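Local coordinates for putative methyltransferase (Emericella variicolor, PDB 7DMB), which probably transfers methyl groups from S-adenosylmethionine as a trans-acting partner of a polyketide synthase in calbistrin biosynthesis, and is bound here to the by-product S-adenosyl-L-homocysteine, at residues A[62-65]-A[66-70]; A[138-141]-A[142-146]; A[145-148]-A[149-153]; A[171-174]-A[175-179]. One frame throughout, in Å; residues are numbered along the deposited sequence.

Contact 1 (A[62-65]-A[66-70]); sequences IARM and WVLCA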
loop_
_atom_site.group_PDB
_atom_site.type_symbol
_atom_site.label_atom_id
_atom_site.label_comp_id
_atom_site.label_asym_id
_atom_site.label_seq_id
_atom_site.Cartn_x
_atom_site.Cartn_y
_atom_site.Cartn_z
ATOM N N ILE A 62 -7.369 14.962 2.703
ATOM C CA ILE A 62 -7.738 13.825 1.860
ATOM C C ILE A 62 -9.162 13.382 2.168
ATOM O O ILE A 62 -9.993 13.212 1.269
ATOM C CB ILE A 62 -6.740 12.668 2.065
ATOM C CG1 ILE A 62 -5.420 12.962 1.358
ATOM C CG2 ILE A 62 -7.323 11.331 1.589
ATOM C CD1 ILE A 62 -4.333 12.012 1.737
ATOM N N ALA A 63 -9.453 13.164 3.448
ATOM C CA ALA A 63 -10.771 12.687 3.821
ATOM C C ALA A 63 -11.837 13.654 3.336
ATOM O O ALA A 63 -12.839 13.248 2.735
ATOM C CB ALA A 63 -10.841 12.504 5.337
ATOM N N ARG A 64 -11.610 14.952 3.576
ATOM C CA ARG A 64 -12.516 15.996 3.118
ATOM C C ARG A 64 -12.787 15.878 1.627
ATOM O O ARG A 64 -13.938 16.009 1.182
ATOM C CB ARG A 64 -11.921 17.369 3.438
ATOM C CG ARG A 64 -12.740 18.539 2.917
ATOM C CD ARG A 64 -12.026 19.864 3.161
ATOM N NE ARG A 64 -12.800 21.000 2.678
ATOM C CZ ARG A 64 -13.802 21.563 3.348
ATOM N NH1 ARG A 64 -14.166 21.097 4.536
ATOM N NH2 ARG A 64 -14.446 22.599 2.824
ATOM N N MET A 65 -11.741 15.598 0.846
ATOM C CA MET A 65 -11.882 15.574 -0.603
ATOM C C MET A 65 -12.670 14.361 -1.066
ATOM O O MET A 65 -13.588 14.490 -1.887
ATOM C CB MET A 65 -10.520 15.579 -1.281
ATOM C CG MET A 65 -10.659 15.510 -2.788
ATOM S SD MET A 65 -11.220 17.100 -3.443
ATOM C CE MET A 65 -11.402 16.755 -5.184
ATOM N N TRP A 66 -12.297 13.160 -0.594
ATOM C CA TRP A 66 -13.014 11.988 -1.083
ATOM C C TRP A 66 -14.436 11.964 -0.554
ATOM O O TRP A 66 -15.318 11.425 -1.221
ATOM C CB TRP A 66 -12.256 10.682 -0.780
ATOM C CG TRP A 66 -12.456 10.048 0.586
ATOM C CD1 TRP A 66 -11.553 10.040 1.623
ATOM C CD2 TRP A 66 -13.591 9.295 1.044
ATOM N NE1 TRP A 66 -12.065 9.350 2.693
ATOM C CE2 TRP A 66 -13.316 8.885 2.368
ATOM C CE3 TRP A 66 -14.819 8.936 0.471
ATOM C CZ2 TRP A 66 -14.222 8.139 3.125
ATOM C CZ3 TRP A 66 -15.725 8.191 1.237
ATOM C CH2 TRP A 66 -15.418 7.805 2.543
ATOM N N VAL A 67 -14.695 12.578 0.606
ATOM C CA VAL A 67 -16.079 12.698 1.069
ATOM C C VAL A 67 -16.878 13.609 0.135
ATOM O O VAL A 67 -18.038 13.329 -0.194
ATOM C CB VAL A 67 -16.131 13.205 2.526
ATOM C CG1 VAL A 67 -17.557 13.680 2.883
ATOM C CG2 VAL A 67 -15.664 12.117 3.503
ATOM N N LEU A 68 -16.277 14.720 -0.293
ATOM C CA LEU A 68 -16.947 15.614 -1.235
ATOM C C LEU A 68 -17.256 14.907 -2.554
ATOM O O LEU A 68 -18.387 14.976 -3.056
ATOM C CB LEU A 68 -16.084 16.853 -1.474
ATOM C CG LEU A 68 -16.078 17.942 -0.401
ATOM C CD1 LEU A 68 -14.803 18.811 -0.540
ATOM C CD2 LEU A 68 -17.330 18.812 -0.524
ATOM N N CYS A 69 -16.254 14.248 -3.152
ATOM C CA CYS A 69 -16.516 13.465 -4.362
ATOM C C CYS A 69 -17.590 12.404 -4.136
ATOM O O CYS A 69 -18.424 12.174 -5.020
ATOM C CB CYS A 69 -15.242 12.779 -4.881
ATOM S SG CYS A 69 -13.734 13.830 -4.974
ATOM N N ALA A 70 -17.543 11.704 -2.991
ATOM C CA ALA A 70 -18.497 10.629 -2.742
ATOM C C ALA A 70 -19.921 11.171 -2.672
ATOM O O ALA A 70 -20.846 10.566 -3.219
ATOM C CB ALA A 70 -18.141 9.876 -1.459
#
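M65 and C69 meet one turn apart because M65 sends CG opposite its own N (chi1 178°) and then bends at chi2 (74°), while C69 swings SG to the side of its N. The methyl M65 CE thereby comes to 3.7 Å from C69 SG, an apolar touch; C69 N also bonds to M65 O (3.0 Å). W66 takes the cramped rotamer, with CG lodged between its N and its carbonyl carbon (chi1 85°). This turns the indole back along the helix, so that CD1 rests 3.5 Å from A63 CA and A63 O looks onto one face of the ring. The next residue, V67, presses CG2 to 3.1 Å from A63 O, the acceptor of its own N-H. On the partly exposed flank, R64 runs out extended beside L68, CG to CD1 4.0 Å, and its NH1 reaches D111 in a long, weak ion pair. The piece belongs to helix 56-79 and is nearly all buried: M65 and C69 face helices 140-157 and 120-134, V67 and A70 lean on helix 85-101, and the W66 ring meets Y319 and F322 of helix 319-324.

Contact 2 (A[138-141]-A[142-146]); sequences YLWP and VIEGP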
loop_
_atom_site.group_PDB
_atom_site.type_symbol
_atom_site.label_atom_id
_atom_site.label_comp_id
_atom_site.label_asym_id
_atom_site.label_seq_id
_atom_site.Cartn_x
_atom_site.Cartn_y
_atom_site.Cartn_z
ATOM N N TYR A 138 3.391 17.283 -3.522
ATOM C CA TYR A 138 3.320 15.836 -3.335
ATOM C C TYR A 138 1.896 15.337 -3.078
ATOM O O TYR A 138 1.635 14.145 -3.274
ATOM C CB TYR A 138 4.235 15.403 -2.179
ATOM C CG TYR A 138 3.749 15.772 -0.783
ATOM C CD1 TYR A 138 3.229 14.806 0.080
ATOM C CD2 TYR A 138 3.829 17.083 -0.317
ATOM C CE1 TYR A 138 2.792 15.139 1.368
ATOM C CE2 TYR A 138 3.392 17.425 0.965
ATOM C CZ TYR A 138 2.876 16.454 1.800
ATOM O OH TYR A 138 2.431 16.804 3.067
ATOM N N LEU A 139 0.975 16.212 -2.648
ATOM C CA LEU A 139 -0.410 15.844 -2.361
ATOM C C LEU A 139 -1.295 15.827 -3.599
ATOM O O LEU A 139 -2.453 15.415 -3.501
ATOM C CB LEU A 139 -1.020 16.818 -1.349
ATOM C CG LEU A 139 -0.533 16.742 0.097
ATOM C CD1 LEU A 139 -1.323 17.699 0.995
ATOM C CD2 LEU A 139 -0.652 15.316 0.617
ATOM N N TRP A 140 -0.790 16.283 -4.740
ATOM C CA TRP A 140 -1.564 16.268 -5.979
ATOM C C TRP A 140 -2.269 14.943 -6.250
ATOM O O TRP A 140 -3.477 14.966 -6.527
ATOM C CB TRP A 140 -0.640 16.640 -7.148
ATOM C CG TRP A 140 -1.307 16.431 -8.446
ATOM C CD1 TRP A 140 -2.313 17.191 -8.978
ATOM C CD2 TRP A 140 -1.085 15.358 -9.364
ATOM N NE1 TRP A 140 -2.704 16.670 -10.189
ATOM C CE2 TRP A 140 -1.968 15.544 -10.446
ATOM C CE3 TRP A 140 -0.203 14.273 -9.393
ATOM C CZ2 TRP A 140 -2.000 14.685 -11.536
ATOM C CZ3 TRP A 140 -0.233 13.422 -10.479
ATOM C CH2 TRP A 140 -1.130 13.626 -11.531
ATOM N N PRO A 141 -1.602 13.776 -6.198
ATOM C CA PRO A 141 -2.288 12.529 -6.566
ATOM C C PRO A 141 -3.379 12.111 -5.602
ATOM O O PRO A 141 -4.356 11.486 -6.036
ATOM C CB PRO A 141 -1.157 11.489 -6.579
ATOM C CG PRO A 141 -0.155 12.033 -5.607
ATOM C CD PRO A 141 -0.193 13.527 -5.828
ATOM N N VAL A 142 -3.227 12.377 -4.304
ATOM C CA VAL A 142 -4.259 11.933 -3.375
ATOM C C VAL A 142 -5.496 12.825 -3.400
ATOM O O VAL A 142 -6.531 12.425 -2.866
ATOM C CB VAL A 142 -3.694 11.812 -1.944
ATOM C CG1 VAL A 142 -2.648 10.719 -1.902
ATOM C CG2 VAL A 142 -3.094 13.124 -1.465
ATOM N N ILE A 143 -5.428 14.008 -4.008
ATOM C CA ILE A 143 -6.599 14.860 -4.192
ATOM C C ILE A 143 -7.199 14.685 -5.580
ATOM O O ILE A 143 -8.423 14.626 -5.734
ATOM C CB ILE A 143 -6.224 16.331 -3.931
ATOM C CG1 ILE A 143 -5.768 16.506 -2.480
ATOM C CG2 ILE A 143 -7.400 17.275 -4.256
ATOM C CD1 ILE A 143 -6.772 16.013 -1.463
ATOM N N GLU A 144 -6.330 14.586 -6.588
ATOM C CA GLU A 144 -6.759 14.419 -7.969
ATOM C C GLU A 144 -7.360 13.053 -8.203
ATOM O O GLU A 144 -8.255 12.910 -9.045
ATOM C CB GLU A 144 -5.567 14.621 -8.924
ATOM C CG GLU A 144 -5.960 14.712 -10.379
ATOM C CD GLU A 144 -6.644 16.032 -10.702
ATOM O OE1 GLU A 144 -6.785 16.875 -9.791
ATOM O OE2 GLU A 144 -7.022 16.234 -11.867
ATOM N N GLY A 145 -6.857 12.038 -7.495
ATOM C CA GLY A 145 -7.328 10.680 -7.633
ATOM C C GLY A 145 -8.819 10.562 -7.382
ATOM O O GLY A 145 -9.586 10.120 -8.242
ATOM N N PRO A 146 -9.260 10.940 -6.186
ATOM C CA PRO A 146 -10.712 10.875 -5.912
ATOM C C PRO A 146 -11.541 11.724 -6.874
ATOM O O PRO A 146 -12.620 11.292 -7.304
ATOM C CB PRO A 146 -10.827 11.355 -4.452
ATOM C CG PRO A 146 -9.487 11.955 -4.116
ATOM C CD PRO A 146 -8.470 11.303 -4.997
HETATM O O HOH W 1 -5.512 17.310 -6.983
#
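L139 and V142 form the tight side of this first turn: V142 CG2 touches both L139 O (3.1 Å) and L139 CD2 (3.9 Å). The backbone is less firmly tied there, since L139 O receives weak bonds from V142 N and I143 N; one residue further on, E144 N makes a short, fairly straight bond to W140 O (2.9 Å). The opposite character belongs to W140 and E144, both partly exposed. W140 extends CG away from its N (chi1 171°), which lets the indole pass beneath the glutamate; E144 CB stands over one face, 4.1 Å from the centroid of the five-membered ring, a CH-pi contact. E144 then bends at CG, so that its carboxylate plane is turned 20° from that of the indole. A water donates to both W140 O and E144 OE1, at 3.1 Å from each, while OE2 makes a salt bridge to R131. The arrangement is that of a proline early in a helix, P141, where its missing N-H costs no bond, followed by a proline kink at P146, which cannot bond to V142 O; that oxygen instead receives a weak hydrogen bond from Y319.

Contact 3 (A[145-148]-A[149-153]); sequences GPWR and VYDNV
The W147 indole carries two neighbours on one face: the Y150 ring over its six-membered half and D151 CB over its five-membered half. Y150 approaches with one side of its ring, CE2 lying 3.5 Å from W147 CZ3; the planes are inclined at 57°, an oblique pairing. D151 CB makes a CH-pi contact, 4.2 Å from the centroid of the five-membered ring, and its carboxylate beyond is turned only 22° from the indole plane. The Y150 ring has W147 O at its edge, 3.4 Å from CD2. W147 reaches under both partners because its CG extends away from its N (chi1 160°). Such a tryptophan gripped from i+3 and i+4 is ordinary alpha-helical geometry, here in the middle of helix 140-157, which packs among helices 56-79, 120-134 and 319-324. W147 and Y150 point the same way, and each ring also has a cation-pi partner, R131 for W147 and K76 for Y150. Beside them the helix loosens at N152, whose N gives only a weak bond to R148 O. The side chain makes up for this: N152 ND2 bonds to the same oxygen at 2.7 Å, nearly straight, with R148 O close to the plane of the amide. The R148 side chain is extended from CG to NE, and its NH1 donates to K169 O. V149, near the helix 319-324 residue F322, bonds through its N to G145 O at 3.0 Å.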
loop_
_atom_site.group_PDB
_atom_site.type_symbol
_atom_site.label_atom_id
_atom_site.label_comp_id
_atom_site.label_asym_id
_atom_site.label_seq_id
_atom_site.Cartn_x
_atom_site.Cartn_y
_atom_site.Cartn_z
ATOM N N GLY A 145 -6.857 12.038 -7.495
ATOM C CA GLY A 145 -7.328 10.680 -7.633
ATOM C C GLY A 145 -8.819 10.562 -7.382
ATOM O O GLY A 145 -9.586 10.120 -8.242
ATOM N N PRO A 146 -9.260 10.940 -6.186
ATOM C CA PRO A 146 -10.712 10.875 -5.912
ATOM C C PRO A 146 -11.541 11.724 -6.874
ATOM O O PRO A 146 -12.620 11.292 -7.304
ATOM C CB PRO A 146 -10.827 11.355 -4.452
ATOM C CG PRO A 146 -9.487 11.955 -4.116
ATOM C CD PRO A 146 -8.470 11.303 -4.997
ATOM N N TRP A 147 -11.042 12.901 -7.259
ATOM C CA TRP A 147 -11.740 13.713 -8.250
ATOM C C TRP A 147 -11.984 12.919 -9.530
ATOM O O TRP A 147 -13.102 12.908 -10.073
ATOM C CB TRP A 147 -10.953 14.992 -8.559
ATOM C CG TRP A 147 -11.396 15.567 -9.865
ATOM C CD1 TRP A 147 -10.846 15.341 -11.102
ATOM C CD2 TRP A 147 -12.538 16.392 -10.078
ATOM N NE1 TRP A 147 -11.575 15.997 -12.060
ATOM C CE2 TRP A 147 -12.614 16.653 -11.458
ATOM C CE3 TRP A 147 -13.504 16.945 -9.230
ATOM C CZ2 TRP A 147 -13.611 17.459 -12.010
ATOM C CZ3 TRP A 147 -14.502 17.743 -9.782
ATOM C CH2 TRP A 147 -14.544 17.993 -11.155
ATOM N N ARG A 148 -10.947 12.228 -10.013
ATOM C CA ARG A 148 -11.080 11.413 -11.224
ATOM C C ARG A 148 -12.067 10.262 -11.042
ATOM O O ARG A 148 -12.754 9.878 -11.998
ATOM C CB ARG A 148 -9.726 10.833 -11.644
ATOM C CG ARG A 148 -8.708 11.801 -12.217
ATOM C CD ARG A 148 -7.506 10.988 -12.727
ATOM N NE ARG A 148 -6.412 11.852 -13.145
ATOM C CZ ARG A 148 -5.229 11.434 -13.568
ATOM N NH1 ARG A 148 -4.948 10.139 -13.624
ATOM N NH2 ARG A 148 -4.322 12.330 -13.931
ATOM N N VAL A 149 -12.115 9.663 -9.849
ATOM C CA VAL A 149 -13.080 8.597 -9.609
ATOM C C VAL A 149 -14.496 9.145 -9.734
ATOM O O VAL A 149 -15.350 8.575 -10.425
ATOM C CB VAL A 149 -12.838 7.957 -8.233
ATOM C CG1 VAL A 149 -14.092 7.206 -7.778
ATOM C CG2 VAL A 149 -11.613 7.047 -8.286
ATOM N N TYR A 150 -14.758 10.266 -9.067
ATOM C CA TYR A 150 -16.031 10.962 -9.234
ATOM C C TYR A 150 -16.287 11.277 -10.701
ATOM O O TYR A 150 -17.372 11.015 -11.231
ATOM C CB TYR A 150 -16.033 12.260 -8.427
ATOM C CG TYR A 150 -16.827 13.342 -9.124
ATOM C CD1 TYR A 150 -18.222 13.303 -9.122
ATOM C CD2 TYR A 150 -16.202 14.375 -9.811
ATOM C CE1 TYR A 150 -18.964 14.251 -9.765
ATOM C CE2 TYR A 150 -16.944 15.329 -10.461
ATOM C CZ TYR A 150 -18.331 15.262 -10.427
ATOM O OH TYR A 150 -19.114 16.203 -11.065
ATOM N N ASP A 151 -15.281 11.831 -11.370
ATOM C CA ASP A 151 -15.446 12.404 -12.695
ATOM C C ASP A 151 -15.644 11.345 -13.771
ATOM O O ASP A 151 -16.092 11.679 -14.870
ATOM C CB ASP A 151 -14.221 13.270 -13.007
ATOM C CG ASP A 151 -14.420 14.156 -14.206
ATOM O OD1 ASP A 151 -15.469 14.831 -14.311
ATOM O OD2 ASP A 151 -13.519 14.161 -15.058
ATOM N N ASN A 152 -15.334 10.080 -13.486
ATOM C CA ASN A 152 -15.430 9.019 -14.483
ATOM C C ASN A 152 -16.345 7.879 -14.058
ATOM O O ASN A 152 -16.429 6.880 -14.774
ATOM C CB ASN A 152 -14.044 8.438 -14.791
ATOM C CG ASN A 152 -13.136 9.424 -15.446
ATOM O OD1 ASN A 152 -13.133 9.560 -16.673
ATOM N ND2 ASN A 152 -12.342 10.121 -14.636
ATOM N N VAL A 153 -17.020 7.998 -12.915
ATOM C CA VAL A 153 -17.629 6.823 -12.296
ATOM C C VAL A 153 -18.630 6.157 -13.238
ATOM O O VAL A 153 -18.639 4.924 -13.376
ATOM C CB VAL A 153 -18.257 7.200 -10.941
ATOM C CG1 VAL A 153 -19.317 8.265 -11.106
ATOM C CG2 VAL A 153 -18.803 5.958 -10.257
#

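Contact 4 (A[171-174]-A[175-179]); sequences GLLE and KFYDW. With SAH (S-adenosyl-L-homocysteine), chain C.
Y177, which lies alongside L173 on the helix (CE2 to L173 CD2 4.1 Å), is also covered on both ring faces: F176 CD2 stands off one, toward the rim, and the homocysteine CB of S-adenosyl-L-homocysteine lies over the centre of the other, 3.4 Å above the plane. Y177 places CG beside its own N (chi1 -70°), and the ring then runs along the ligand until OH comes to 3.3 Å from the ligand sulfur SD. A second pairing joins E174 and D178, which point the same way with carboxylate planes at nearly a right angle. E174 OE2 and D178 OD2 are 4.4 Å apart; one water donates to both, and another links E174 O to D178 OD1. The likeness of charge is probably eased by R248, which makes a salt bridge to D178 OD1 and a long, weak ion pair to E174. G171 is the N-cap residue of the helix, and its O receives K175 N at 3.1 Å. D178 touches what is probably the glycine-rich cofactor-binding loop, near G211, and E174 and Y177 touch T209. A helix laid over the homocysteine end of the bound S-adenosyl-L-homocysteine in this way is consistent with the binding pocket of a class I methyltransferase.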
loop_
_atom_site.group_PDB
_atom_site.type_symbol
_atom_site.label_atom_id
_atom_site.label_comp_id
_atom_site.label_asym_id
_atom_site.label_seq_id
_atom_site.Cartn_x
_atom_site.Cartn_y
_atom_site.Cartn_z
ATOM N N GLY A 171 0.788 9.966 -14.689
ATOM C CA GLY A 171 1.599 9.358 -13.645
ATOM C C GLY A 171 0.989 9.368 -12.260
ATOM O O GLY A 171 1.712 9.188 -11.271
ATOM N N LEU A 172 -0.334 9.539 -12.166
ATOM C CA LEU A 172 -0.980 9.690 -10.867
ATOM C C LEU A 172 -0.753 8.465 -9.978
ATOM O O LEU A 172 -0.455 8.605 -8.788
ATOM C CB LEU A 172 -2.473 9.966 -11.054
ATOM C CG LEU A 172 -3.174 10.423 -9.787
ATOM C CD1 LEU A 172 -4.241 11.467 -10.114
ATOM C CD2 LEU A 172 -3.760 9.237 -9.016
ATOM N N LEU A 173 -0.889 7.258 -10.534
ATOM C CA LEU A 173 -0.721 6.049 -9.721
ATOM C C LEU A 173 0.646 6.012 -9.038
ATOM O O LEU A 173 0.747 5.757 -7.833
ATOM C CB LEU A 173 -0.920 4.798 -10.578
ATOM C CG LEU A 173 -2.227 4.040 -10.343
ATOM C CD1 LEU A 173 -2.066 2.585 -10.757
ATOM C CD2 LEU A 173 -2.680 4.150 -8.887
ATOM N N GLU A 174 1.710 6.273 -9.797
ATOM C CA GLU A 174 3.055 6.277 -9.221
ATOM C C GLU A 174 3.197 7.349 -8.151
ATOM O O GLU A 174 3.823 7.121 -7.107
ATOM C CB GLU A 174 4.099 6.504 -10.316
ATOM C CG GLU A 174 5.526 6.664 -9.785
ATOM C CD GLU A 174 6.550 6.800 -10.907
ATOM O OE1 GLU A 174 6.292 6.313 -12.027
ATOM O OE2 GLU A 174 7.617 7.399 -10.669
ATOM N N LYS A 175 2.644 8.537 -8.406
ATOM C CA LYS A 175 2.751 9.619 -7.442
ATOM C C LYS A 175 1.910 9.328 -6.207
ATOM O O LYS A 175 2.290 9.693 -5.087
ATOM C CB LYS A 175 2.352 10.934 -8.119
ATOM C CG LYS A 175 3.452 11.497 -9.039
ATOM C CD LYS A 175 2.870 12.168 -10.269
ATOM C CE LYS A 175 3.827 13.197 -10.877
ATOM N NZ LYS A 175 3.452 13.530 -12.284
ATOM N N PHE A 176 0.785 8.641 -6.394
ATOM C CA PHE A 176 -0.046 8.221 -5.270
ATOM C C PHE A 176 0.719 7.265 -4.355
ATOM O O PHE A 176 0.777 7.467 -3.136
ATOM C CB PHE A 176 -1.334 7.592 -5.810
ATOM C CG PHE A 176 -2.266 7.072 -4.748
ATOM C CD1 PHE A 176 -3.374 7.818 -4.357
ATOM C CD2 PHE A 176 -2.062 5.823 -4.168
ATOM C CE1 PHE A 176 -4.250 7.343 -3.389
ATOM C CE2 PHE A 176 -2.929 5.342 -3.199
ATOM C CZ PHE A 176 -4.030 6.104 -2.812
ATOM N N TYR A 177 1.335 6.224 -4.924
ATOM C CA TYR A 177 2.138 5.339 -4.085
ATOM C C TYR A 177 3.364 6.061 -3.517
ATOM O O TYR A 177 3.796 5.747 -2.394
ATOM C CB TYR A 177 2.520 4.074 -4.859
ATOM C CG TYR A 177 1.322 3.166 -5.120
ATOM C CD1 TYR A 177 0.511 2.737 -4.067
ATOM C CD2 TYR A 177 0.997 2.749 -6.411
ATOM C CE1 TYR A 177 -0.582 1.915 -4.289
ATOM C CE2 TYR A 177 -0.110 1.935 -6.647
ATOM C CZ TYR A 177 -0.892 1.521 -5.578
ATOM O OH TYR A 177 -1.991 0.715 -5.793
ATOM N N ASP A 178 3.913 7.052 -4.243
ATOM C CA ASP A 178 4.939 7.911 -3.645
ATOM C C ASP A 178 4.414 8.618 -2.394
ATOM O O ASP A 178 5.137 8.736 -1.395
ATOM C CB ASP A 178 5.447 8.951 -4.645
ATOM C CG ASP A 178 6.505 8.397 -5.610
ATOM O OD1 ASP A 178 7.111 7.339 -5.319
ATOM O OD2 ASP A 178 6.731 9.032 -6.662
ATOM N N TRP A 179 3.161 9.114 -2.431
ATOM C CA TRP A 179 2.597 9.774 -1.252
ATOM C C TRP A 179 2.530 8.819 -0.070
ATOM O O TRP A 179 2.945 9.166 1.036
ATOM C CB TRP A 179 1.189 10.324 -1.510
ATOM C CG TRP A 179 0.478 10.642 -0.164
ATOM C CD1 TRP A 179 0.642 11.766 0.597
ATOM C CD2 TRP A 179 -0.431 9.798 0.572
ATOM N NE1 TRP A 179 -0.124 11.692 1.738
ATOM C CE2 TRP A 179 -0.800 10.501 1.744
ATOM C CE3 TRP A 179 -0.998 8.532 0.340
ATOM C CZ2 TRP A 179 -1.695 9.976 2.691
ATOM C CZ3 TRP A 179 -1.899 8.014 1.290
ATOM C CH2 TRP A 179 -2.230 8.740 2.445
HETATM N N SAH C . 4.192 -1.787 -4.694
HETATM C CA SAH C . 3.214 -0.981 -5.475
HETATM C CB SAH C . 2.038 -0.514 -4.611
HETATM C CG SAH C . 0.975 -1.577 -4.433
HETATM S SD SAH C . 0.024 -1.940 -5.941
HETATM C C SAH C . 3.927 0.231 -6.080
HETATM O O SAH C . 3.627 0.522 -7.256
HETATM O OXT SAH C . 4.773 0.817 -5.362
HETATM C "C5'" SAH C . 0.032 -3.751 -5.926
HETATM C "C4'" SAH C . 1.032 -4.325 -6.908
HETATM O "O4'" SAH C . 1.117 -5.757 -6.706
HETATM C "C3'" SAH C . 0.652 -4.113 -8.375
HETATM O "O3'" SAH C . 1.783 -3.635 -9.090
HETATM C "C2'" SAH C . 0.190 -5.504 -8.822
HETATM O "O2'" SAH C . 0.404 -5.791 -10.188
HETATM C "C1'" SAH C . 1.038 -6.416 -7.946
HETATM N N9 SAH C . 0.425 -7.721 -7.723
HETATM C C8 SAH C . -0.921 -7.965 -7.623
HETATM N N7 SAH C . -1.211 -9.223 -7.412
HETATM C C5 SAH C . 0.021 -9.857 -7.384
HETATM C C6 SAH C . 0.384 -11.205 -7.199
HETATM N N6 SAH C . -0.495 -12.185 -7.012
HETATM N N1 SAH C . 1.707 -11.505 -7.223
HETATM C C2 SAH C . 2.584 -10.511 -7.415
HETATM N N3 SAH C . 2.358 -9.213 -7.595
HETATM C C4 SAH C . 1.041 -8.941 -7.572
HETATM O O HOH W 2 5.531 4.904 -6.874
HETATM O O HOH W 3 7.778 9.274 -8.916
#

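How the contacts relate
From the N terminus, contact 1 lies in helix 56-79, contacts 2 and 3 follow one another along helix 140-157, and contact 4 opens helix 172-181. Each joins successive turns of one helix, so none closes a loop. None nests in or crosses another, although contacts 2 and 3 share G145 and P146. Contact 1 lies against both of them, C69 SG approaching P146 C to 3.6 Å and CB approaching Y150 CB. Contact 2 meets contact 4, with V142 against W179 and W140 and P141 against K175, and R148 of contact 3 touches L172; I62 of contact 1 also reaches W179. Together they tie the outer helices to the helix bordering the ligand pocket.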